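Local coordinates for vaginolysin (PDB 5IMY), which probably binds cholesterol in host membranes and acts as a secreted pore-forming toxin that lyses cells, at residues T82-R96 / N104-L118. Numbering follows the deposited sequence.
Sequences TSANDDRVYPGALFR and NMPSLISANRAPITL
Over the centre of one face of the Phe-95 ring sits Pro-106, its CB 3.6 Å from the ring centroid and 9° off the normal, a CH-pi contact that suits a compact, rigid proline ring. Leu-108 CD2 meets the ring's edge at CE1 (3.6 Å) and also reaches Tyr-90 and Ala-93 CB, which itself covers a face of the Tyr-90 ring.

The Arg-113 guanidinium carries Leu-94 CD1 over one face, offset toward the rim, while its edge meets the Gly-92 carbonyl. NH2 bonds to Gly-92 O at 2.7 Å, in the carbonyl plane, and NH1 adds a weak second bond; bends at chi2 and chi3 fold the arginine back to this oxygen, and NE is held by Phe-232 O. Gly-92 has phi 99°, as the third position of the type II turn Tyr-90 to Ala-93 favours. Ile-109 CG1 lies over the Arg-96 guanidinium, whose NH2 reaches Ser-110 OG through a water; Ile-109 N bonds Leu-94 O at 3.0 Å.

Near the start of both segments, Asn-85 ND2 donates to Asn-104 O (3.1 Å, 167°), the acceptor lying in its amide plane. Asn-104 tolerates positive phi in a Schellman motif, and its own OD1 pairs with Tyr-350 OH.

The chain leaves strand 94-96, passes through helix 99-102, packs back along 94-96 and rejoins at strand 116-120 the same large, curled antiparallel sheet of the cholesterol-dependent cytolysin fold.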
ATOM      1  N   THR A  82     -29.217 -23.281  20.927  1.00 40.59           N
ATOM      2  CA  THR A  82     -29.804 -22.053  21.439  1.00 33.45           C
ATOM      3  C   THR A  82     -31.092 -22.377  22.180  1.00 41.17           C
ATOM      4  O   THR A  82     -31.594 -23.503  22.144  1.00 46.39           O
ATOM      5  CB  THR A  82     -30.100 -21.058  20.308  1.00 36.36           C
ATOM      6  OG1 THR A  82     -31.103 -21.603  19.441  1.00 43.19           O
ATOM      7  CG2 THR A  82     -28.845 -20.767  19.505  1.00 35.16           C
ATOM      8  N   SER A  83     -31.630 -21.362  22.858  1.00 38.68           N
ATOM      9  CA  SER A  83     -32.937 -21.505  23.487  1.00 41.14           C
ATOM     10  C   SER A  83     -34.018 -21.799  22.456  1.00 45.80           C
ATOM     11  O   SER A  83     -34.988 -22.504  22.755  1.00 43.75           O
ATOM     12  CB  SER A  83     -33.281 -20.235  24.265  1.00 47.84           C
ATOM     13  OG  SER A  83     -34.577 -20.318  24.833  1.00 63.80           O
ATOM     14  N   ALA A  84     -33.863 -21.278  21.238  1.00 51.32           N
ATOM     15  CA  ALA A  84     -34.900 -21.406  20.223  1.00 43.90           C
ATOM     16  C   ALA A  84     -34.956 -22.804  19.620  1.00 43.95           C
ATOM     17  O   ALA A  84     -36.044 -23.270  19.260  1.00 53.15           O
ATOM     18  CB  ALA A  84     -34.677 -20.377  19.114  1.00 37.52           C
ATOM     19  N   ASN A  85     -33.816 -23.486  19.495  1.00 46.23           N
ATOM     20  CA  ASN A  85     -33.776 -24.793  18.856  1.00 44.11           C
ATOM     21  C   ASN A  85     -33.524 -25.941  19.824  1.00 49.15           C
ATOM     22  O   ASN A  85     -33.565 -27.101  19.399  1.00 48.17           O
ATOM     23  CB  ASN A  85     -32.701 -24.815  17.753  1.00 39.51           C
ATOM     24  CG  ASN A  85     -31.286 -24.674  18.295  1.00 42.41           C
ATOM     25  OD1 ASN A  85     -30.976 -25.113  19.402  1.00 42.68           O
ATOM     26  ND2 ASN A  85     -30.417 -24.056  17.504  1.00 39.53           N
ATOM     27  N   ASP A  86     -33.276 -25.657  21.106  1.00 47.49           N
ATOM     28  CA  ASP A  86     -33.035 -26.727  22.068  1.00 47.41           C
ATOM     29  C   ASP A  86     -34.172 -27.740  22.075  1.00 47.46           C
ATOM     30  O   ASP A  86     -33.955 -28.913  22.397  1.00 41.93           O
ATOM     31  CB  ASP A  86     -32.843 -26.136  23.469  1.00 43.06           C
ATOM     32  CG  ASP A  86     -32.331 -27.154  24.468  1.00 49.88           C
ATOM     33  OD1 ASP A  86     -31.528 -28.026  24.075  1.00 52.76           O
ATOM     34  OD2 ASP A  86     -32.728 -27.083  25.651  1.00 56.55           O
ATOM     35  N   ASP A  87     -35.385 -27.309  21.718  1.00 53.13           N
ATOM     36  CA  ASP A  87     -36.527 -28.220  21.691  1.00 52.40           C
ATOM     37  C   ASP A  87     -36.310 -29.373  20.720  1.00 49.29           C
ATOM     38  O   ASP A  87     -36.768 -30.492  20.978  1.00 44.58           O
ATOM     39  CB  ASP A  87     -37.796 -27.459  21.307  1.00 60.49           C
ATOM     40  CG  ASP A  87     -38.450 -26.774  22.490  1.00 73.42           C
ATOM     41  OD1 ASP A  87     -38.480 -27.373  23.586  1.00 75.68           O
ATOM     42  OD2 ASP A  87     -38.939 -25.637  22.323  1.00 88.40           O
ATOM     43  N   ARG A  88     -35.621 -29.127  19.608  1.00 50.78           N
ATOM     44  CA  ARG A  88     -35.509 -30.101  18.531  1.00 48.75           C
ATOM     45  C   ARG A  88     -34.090 -30.616  18.339  1.00 42.12           C
ATOM     46  O   ARG A  88     -33.816 -31.285  17.338  1.00 42.99           O
ATOM     47  CB  ARG A  88     -36.011 -29.490  17.223  1.00 50.98           C
ATOM     48  CG  ARG A  88     -37.401 -28.888  17.331  1.00 54.53           C
ATOM     49  CD  ARG A  88     -37.428 -27.400  17.021  1.00 61.52           C
ATOM     50  NE  ARG A  88     -38.425 -27.104  15.998  1.00 77.83           N
ATOM     51  CZ  ARG A  88     -39.044 -25.937  15.859  1.00 82.60           C
ATOM     52  NH1 ARG A  88     -38.789 -24.932  16.689  1.00 79.22           N
ATOM     53  NH2 ARG A  88     -39.933 -25.779  14.889  1.00 77.52           N
ATOM     54  N   VAL A  89     -33.183 -30.322  19.264  1.00 40.33           N
ATOM     55  CA  VAL A  89     -31.794 -30.749  19.163  1.00 35.98           C
ATOM     56  C   VAL A  89     -31.548 -31.761  20.269  1.00 31.44           C
ATOM     57  O   VAL A  89     -31.505 -31.409  21.454  1.00 34.42           O
ATOM     58  CB  VAL A  89     -30.821 -29.567  19.260  1.00 33.20           C
ATOM     59  CG1 VAL A  89     -29.378 -30.060  19.273  1.00 37.78           C
ATOM     60  CG2 VAL A  89     -31.045 -28.616  18.100  1.00 31.75           C
ATOM     61  N   TYR A  90     -31.389 -33.023  19.884  1.00 33.10           N
ATOM     62  CA  TYR A  90     -31.002 -34.063  20.820  1.00 32.78           C
ATOM     63  C   TYR A  90     -30.286 -35.154  20.047  1.00 32.81           C
ATOM     64  O   TYR A  90     -30.536 -35.324  18.847  1.00 32.74           O
ATOM     65  CB  TYR A  90     -32.211 -34.646  21.568  1.00 35.76           C
ATOM     66  CG  TYR A  90     -33.384 -35.044  20.694  1.00 32.20           C
ATOM     67  CD1 TYR A  90     -33.516 -36.341  20.219  1.00 35.63           C
ATOM     68  CD2 TYR A  90     -34.370 -34.122  20.364  1.00 31.90           C
ATOM     69  CE1 TYR A  90     -34.593 -36.707  19.429  1.00 36.38           C
ATOM     70  CE2 TYR A  90     -35.446 -34.476  19.578  1.00 34.82           C
ATOM     71  CZ  TYR A  90     -35.555 -35.766  19.112  1.00 38.39           C
ATOM     72  OH  TYR A  90     -36.630 -36.116  18.330  1.00 36.34           O
ATOM     73  N   PRO A  91     -29.377 -35.890  20.689  1.00 30.36           N
ATOM     74  CA  PRO A  91     -28.765 -37.043  20.017  1.00 30.96           C
ATOM     75  C   PRO A  91     -29.818 -37.984  19.457  1.00 32.45           C
ATOM     76  O   PRO A  91     -30.682 -38.458  20.199  1.00 36.28           O
ATOM     77  CB  PRO A  91     -27.944 -37.706  21.132  1.00 35.78           C
ATOM     78  CG  PRO A  91     -27.673 -36.611  22.109  1.00 31.81           C
ATOM     79  CD  PRO A  91     -28.853 -35.694  22.052  1.00 27.34           C
ATOM     80  N   GLY A  92     -29.773 -38.245  18.151  1.00 35.91           N
ATOM     81  CA  GLY A  92     -30.710 -39.148  17.516  1.00 35.29           C
ATOM     82  C   GLY A  92     -31.878 -38.491  16.808  1.00 37.22           C
ATOM     83  O   GLY A  92     -32.711 -39.205  16.237  1.00 34.31           O
ATOM     84  N   ALA A  93     -31.971 -37.164  16.827  1.00 31.51           N
ATOM     85  CA  ALA A  93     -33.065 -36.485  16.149  1.00 35.26           C
ATOM     86  C   ALA A  93     -32.853 -36.495  14.640  1.00 33.72           C
ATOM     87  O   ALA A  93     -31.722 -36.492  14.151  1.00 33.17           O
ATOM     88  CB  ALA A  93     -33.192 -35.044  16.643  1.00 33.82           C
ATOM     89  N   LEU A  94     -33.962 -36.507  13.904  1.00 32.08           N
ATOM     90  CA  LEU A  94     -33.950 -36.506  12.446  1.00 31.15           C
ATOM     91  C   LEU A  94     -34.434 -35.160  11.929  1.00 33.42           C
ATOM     92  O   LEU A  94     -35.474 -34.658  12.369  1.00 37.63           O
ATOM     93  CB  LEU A  94     -34.838 -37.620  11.887  1.00 35.61           C
ATOM     94  CG  LEU A  94     -34.379 -39.065  12.088  1.00 31.75           C
ATOM     95  CD1 LEU A  94     -35.477 -40.017  11.651  1.00 40.13           C
ATOM     96  CD2 LEU A  94     -33.099 -39.337  11.318  1.00 31.78           C
ATOM     97  N   PHE A  95     -33.684 -34.582  10.991  1.00 32.15           N
ATOM     98  CA  PHE A  95     -34.073 -33.352  10.317  1.00 31.51           C
ATOM     99  C   PHE A  95     -34.015 -33.564   8.813  1.00 30.18           C
ATOM    100  O   PHE A  95     -33.501 -34.570   8.317  1.00 40.13           O
ATOM    101  CB  PHE A  95     -33.158 -32.173  10.676  1.00 32.91           C
ATOM    102  CG  PHE A  95     -32.880 -32.027  12.142  1.00 32.09           C
ATOM    103  CD1 PHE A  95     -33.898 -32.115  13.074  1.00 35.40           C
ATOM    104  CD2 PHE A  95     -31.591 -31.789  12.581  1.00 35.45           C
ATOM    105  CE1 PHE A  95     -33.629 -31.971  14.422  1.00 36.50           C
ATOM    106  CE2 PHE A  95     -31.316 -31.647  13.922  1.00 41.87           C
ATOM    107  CZ  PHE A  95     -32.335 -31.739  14.845  1.00 40.05           C
ATOM    108  N   ARG A  96     -34.549 -32.589   8.086  1.00 33.06           N
ATOM    109  CA  ARG A  96     -34.271 -32.442   6.667  1.00 34.24           C
ATOM    110  C   ARG A  96     -33.140 -31.443   6.481  1.00 35.83           C
ATOM    111  O   ARG A  96     -33.090 -30.410   7.155  1.00 34.95           O
ATOM    112  CB  ARG A  96     -35.513 -31.964   5.914  1.00 37.57           C
ATOM    113  CG  ARG A  96     -36.625 -32.987   5.850  1.00 37.29           C
ATOM    114  CD  ARG A  96     -37.942 -32.355   5.444  1.00 38.22           C
ATOM    115  NE  ARG A  96     -39.066 -33.211   5.812  1.00 41.51           N
ATOM    116  CZ  ARG A  96     -39.826 -33.051   6.893  1.00 44.49           C
ATOM    117  NH1 ARG A  96     -39.609 -32.049   7.736  1.00 47.72           N
ATOM    118  NH2 ARG A  96     -40.818 -33.900   7.130  1.00 47.90           N
ATOM    119  N   ASN A 104     -30.574 -22.723  11.490  1.00 41.33           N
ATOM    120  CA  ASN A 104     -30.373 -23.187  12.860  1.00 36.93           C
ATOM    121  C   ASN A 104     -31.690 -23.327  13.617  1.00 39.06           C
ATOM    122  O   ASN A 104     -31.725 -23.217  14.845  1.00 43.64           O
ATOM    123  CB  ASN A 104     -29.417 -22.266  13.627  1.00 41.43           C
ATOM    124  CG  ASN A 104     -28.539 -23.022  14.607  1.00 38.07           C
ATOM    125  OD1 ASN A 104     -28.299 -24.219  14.449  1.00 36.24           O
ATOM    126  ND2 ASN A 104     -28.050 -22.325  15.625  1.00 43.61           N
ATOM    127  N   MET A 105     -32.780 -23.570  12.893  1.00 38.42           N
ATOM    128  CA  MET A 105     -34.088 -23.852  13.487  1.00 41.07           C
ATOM    129  C   MET A 105     -34.646 -25.129  12.875  1.00 40.94           C
ATOM    130  O   MET A 105     -35.730 -25.134  12.282  1.00 42.51           O
ATOM    131  CB  MET A 105     -35.044 -22.679  13.278  1.00 40.42           C
ATOM    132  CG  MET A 105     -34.772 -21.488  14.179  1.00 43.63           C
ATOM    133  SD  MET A 105     -34.878 -21.897  15.933  1.00 54.95           S
ATOM    134  CE  MET A 105     -36.543 -22.554  16.046  1.00 58.12           C
ATOM    135  N   PRO A 106     -33.931 -26.243  13.011  1.00 35.73           N
ATOM    136  CA  PRO A 106     -34.346 -27.466  12.322  1.00 38.57           C
ATOM    137  C   PRO A 106     -35.697 -27.958  12.815  1.00 39.26           C
ATOM    138  O   PRO A 106     -36.052 -27.811  13.986  1.00 38.69           O
ATOM    139  CB  PRO A 106     -33.229 -28.460  12.659  1.00 35.82           C
ATOM    140  CG  PRO A 106     -32.675 -27.974  13.955  1.00 32.64           C
ATOM    141  CD  PRO A 106     -32.790 -26.475  13.914  1.00 36.19           C
ATOM    142  N   SER A 107     -36.457 -28.542  11.894  1.00 34.65           N
ATOM    143  CA  SER A 107     -37.733 -29.167  12.203  1.00 38.86           C
ATOM    144  C   SER A 107     -37.578 -30.679  12.136  1.00 35.35           C
ATOM    145  O   SER A 107     -36.892 -31.204  11.253  1.00 33.10           O
ATOM    146  CB  SER A 107     -38.826 -28.708  11.235  1.00 43.09           C
ATOM    147  OG  SER A 107     -38.500 -29.046   9.898  1.00 53.24           O
ATOM    148  N   LEU A 108     -38.215 -31.371  13.074  1.00 35.37           N
ATOM    149  CA  LEU A 108     -38.090 -32.817  13.149  1.00 36.18           C
ATOM    150  C   LEU A 108     -38.828 -33.483  11.992  1.00 39.37           C
ATOM    151  O   LEU A 108     -39.741 -32.916  11.386  1.00 39.29           O
ATOM    152  CB  LEU A 108     -38.644 -33.332  14.476  1.00 36.14           C
ATOM    153  CG  LEU A 108     -37.984 -32.771  15.735  1.00 40.59           C
ATOM    154  CD1 LEU A 108     -38.832 -33.067  16.961  1.00 46.44           C
ATOM    155  CD2 LEU A 108     -36.588 -33.345  15.900  1.00 40.51           C
ATOM    156  N   ILE A 109     -38.403 -34.702  11.682  1.00 41.96           N
ATOM    157  CA  ILE A 109     -39.133 -35.589  10.786  1.00 40.94           C
ATOM    158  C   ILE A 109     -39.939 -36.528  11.668  1.00 36.66           C
ATOM    159  O   ILE A 109     -39.373 -37.369  12.376  1.00 36.85           O
ATOM    160  CB  ILE A 109     -38.196 -36.369   9.856  1.00 40.52           C
ATOM    161  CG1 ILE A 109     -37.371 -35.409   8.996  1.00 32.36           C
ATOM    162  CG2 ILE A 109     -38.999 -37.313   8.961  1.00 41.84           C
ATOM    163  CD1 ILE A 109     -36.219 -36.077   8.278  1.00 32.65           C
ATOM    164  N   SER A 110     -41.260 -36.379  11.647  1.00 41.33           N
ATOM    165  CA  SER A 110     -42.128 -37.260  12.414  1.00 54.29           C
ATOM    166  C   SER A 110     -42.203 -38.608  11.710  1.00 47.13           C
ATOM    167  O   SER A 110     -42.549 -38.680  10.526  1.00 50.65           O
ATOM    168  CB  SER A 110     -43.517 -36.650  12.566  1.00 59.42           C
ATOM    169  OG  SER A 110     -43.505 -35.271  12.245  1.00 64.47           O
ATOM    170  N   ALA A 111     -41.867 -39.670  12.432  1.00 43.85           N
ATOM    171  CA  ALA A 111     -41.911 -41.015  11.875  1.00 44.09           C
ATOM    172  C   ALA A 111     -41.804 -42.003  13.021  1.00 51.59           C
ATOM    173  O   ALA A 111     -41.309 -41.673  14.104  1.00 60.08           O
ATOM    174  CB  ALA A 111     -40.789 -41.248  10.860  1.00 46.67           C
ATOM    175  N   ASN A 112     -42.285 -43.214  12.776  1.00 54.48           N
ATOM    176  CA  ASN A 112     -42.156 -44.266  13.767  1.00 55.09           C
ATOM    177  C   ASN A 112     -40.693 -44.664  13.881  1.00 51.92           C
ATOM    178  O   ASN A 112     -40.111 -45.179  12.924  1.00 48.83           O
ATOM    179  CB  ASN A 112     -43.016 -45.468  13.388  1.00 59.65           C
ATOM    180  CG  ASN A 112     -44.475 -45.105  13.202  1.00 62.59           C
ATOM    181  OD1 ASN A 112     -44.968 -44.151  13.803  1.00 54.63           O
ATOM    182  ND2 ASN A 112     -45.174 -45.867  12.371  1.00 74.97           N
ATOM    183  N   ARG A 113     -40.103 -44.424  15.045  1.00 50.15           N
ATOM    184  CA  ARG A 113     -38.679 -44.615  15.262  1.00 52.03           C
ATOM    185  C   ARG A 113     -38.391 -45.956  15.929  1.00 46.82           C
ATOM    186  O   ARG A 113     -39.267 -46.587  16.528  1.00 46.21           O
ATOM    187  CB  ARG A 113     -38.110 -43.481  16.121  1.00 46.26           C
ATOM    188  CG  ARG A 113     -38.138 -42.121  15.448  1.00 40.71           C
ATOM    189  CD  ARG A 113     -37.144 -42.045  14.301  1.00 41.06           C
ATOM    190  NE  ARG A 113     -35.774 -42.254  14.760  1.00 41.72           N
ATOM    191  CZ  ARG A 113     -35.018 -41.315  15.320  1.00 33.39           C
ATOM    192  NH1 ARG A 113     -35.493 -40.088  15.496  1.00 33.58           N
ATOM    193  NH2 ARG A 113     -33.783 -41.601  15.706  1.00 31.54           N
ATOM    194  N   ALA A 114     -37.141 -46.379  15.820  1.00 45.38           N
ATOM    195  CA  ALA A 114     -36.624 -47.548  16.505  1.00 50.53           C
ATOM    196  C   ALA A 114     -35.780 -47.127  17.696  1.00 40.59           C
ATOM    197  O   ALA A 114     -35.353 -45.973  17.790  1.00 42.46           O
ATOM    198  CB  ALA A 114     -35.775 -48.393  15.550  1.00 48.49           C
ATOM    199  N   PRO A 115     -35.525 -48.032  18.639  1.00 43.24           N
ATOM    200  CA  PRO A 115     -34.610 -47.697  19.734  1.00 42.42           C
ATOM    201  C   PRO A 115     -33.252 -47.276  19.196  1.00 45.43           C
ATOM    202  O   PRO A 115     -32.852 -47.650  18.092  1.00 47.37           O
ATOM    203  CB  PRO A 115     -34.521 -48.998  20.538  1.00 39.57           C
ATOM    204  CG  PRO A 115     -35.790 -49.711  20.235  1.00 48.10           C
ATOM    205  CD  PRO A 115     -36.127 -49.364  18.814  1.00 44.28           C
ATOM    206  N   ILE A 116     -32.541 -46.483  19.994  1.00 40.67           N
ATOM    207  CA  ILE A 116     -31.239 -45.962  19.608  1.00 44.90           C
ATOM    208  C   ILE A 116     -30.340 -45.944  20.836  1.00 42.30           C
ATOM    209  O   ILE A 116     -30.797 -45.716  21.960  1.00 44.95           O
ATOM    210  CB  ILE A 116     -31.359 -44.556  18.976  1.00 47.59           C
ATOM    211  CG1 ILE A 116     -30.013 -44.089  18.428  1.00 41.52           C
ATOM    212  CG2 ILE A 116     -31.909 -43.550  19.985  1.00 46.52           C
ATOM    213  CD1 ILE A 116     -30.152 -43.119  17.276  1.00 50.39           C
ATOM    214  N   THR A 117     -29.054 -46.201  20.617  1.00 43.69           N
ATOM    215  CA  THR A 117     -28.073 -46.287  21.692  1.00 45.68           C
ATOM    216  C   THR A 117     -27.211 -45.034  21.702  1.00 44.87           C
ATOM    217  O   THR A 117     -26.612 -44.678  20.682  1.00 46.42           O
ATOM    218  CB  THR A 117     -27.192 -47.530  21.536  1.00 49.64           C
ATOM    219  OG1 THR A 117     -28.004 -48.707  21.609  1.00 50.99           O
ATOM    220  CG2 THR A 117     -26.131 -47.580  22.634  1.00 49.28           C
ATOM    221  N   LEU A 118     -27.147 -44.382  22.855  1.00 46.11           N
ATOM    222  CA  LEU A 118     -26.316 -43.206  23.056  1.00 40.91           C
ATOM    223  C   LEU A 118     -25.078 -43.577  23.858  1.00 45.84           C
ATOM    224  O   LEU A 118     -25.065 -44.554  24.612  1.00 46.84           O
ATOM    225  CB  LEU A 118     -27.091 -42.110  23.787  1.00 38.53           C
ATOM    226  CG  LEU A 118     -28.499 -41.832  23.264  1.00 42.60           C
ATOM    227  CD1 LEU A 118     -29.134 -40.710  24.061  1.00 37.26           C
ATOM    228  CD2 LEU A 118     -28.469 -41.497  21.781  1.00 49.29           C
TER
HETATM  229  O   HOH W   1     -42.563 -34.397   9.277  1.00 46.38           O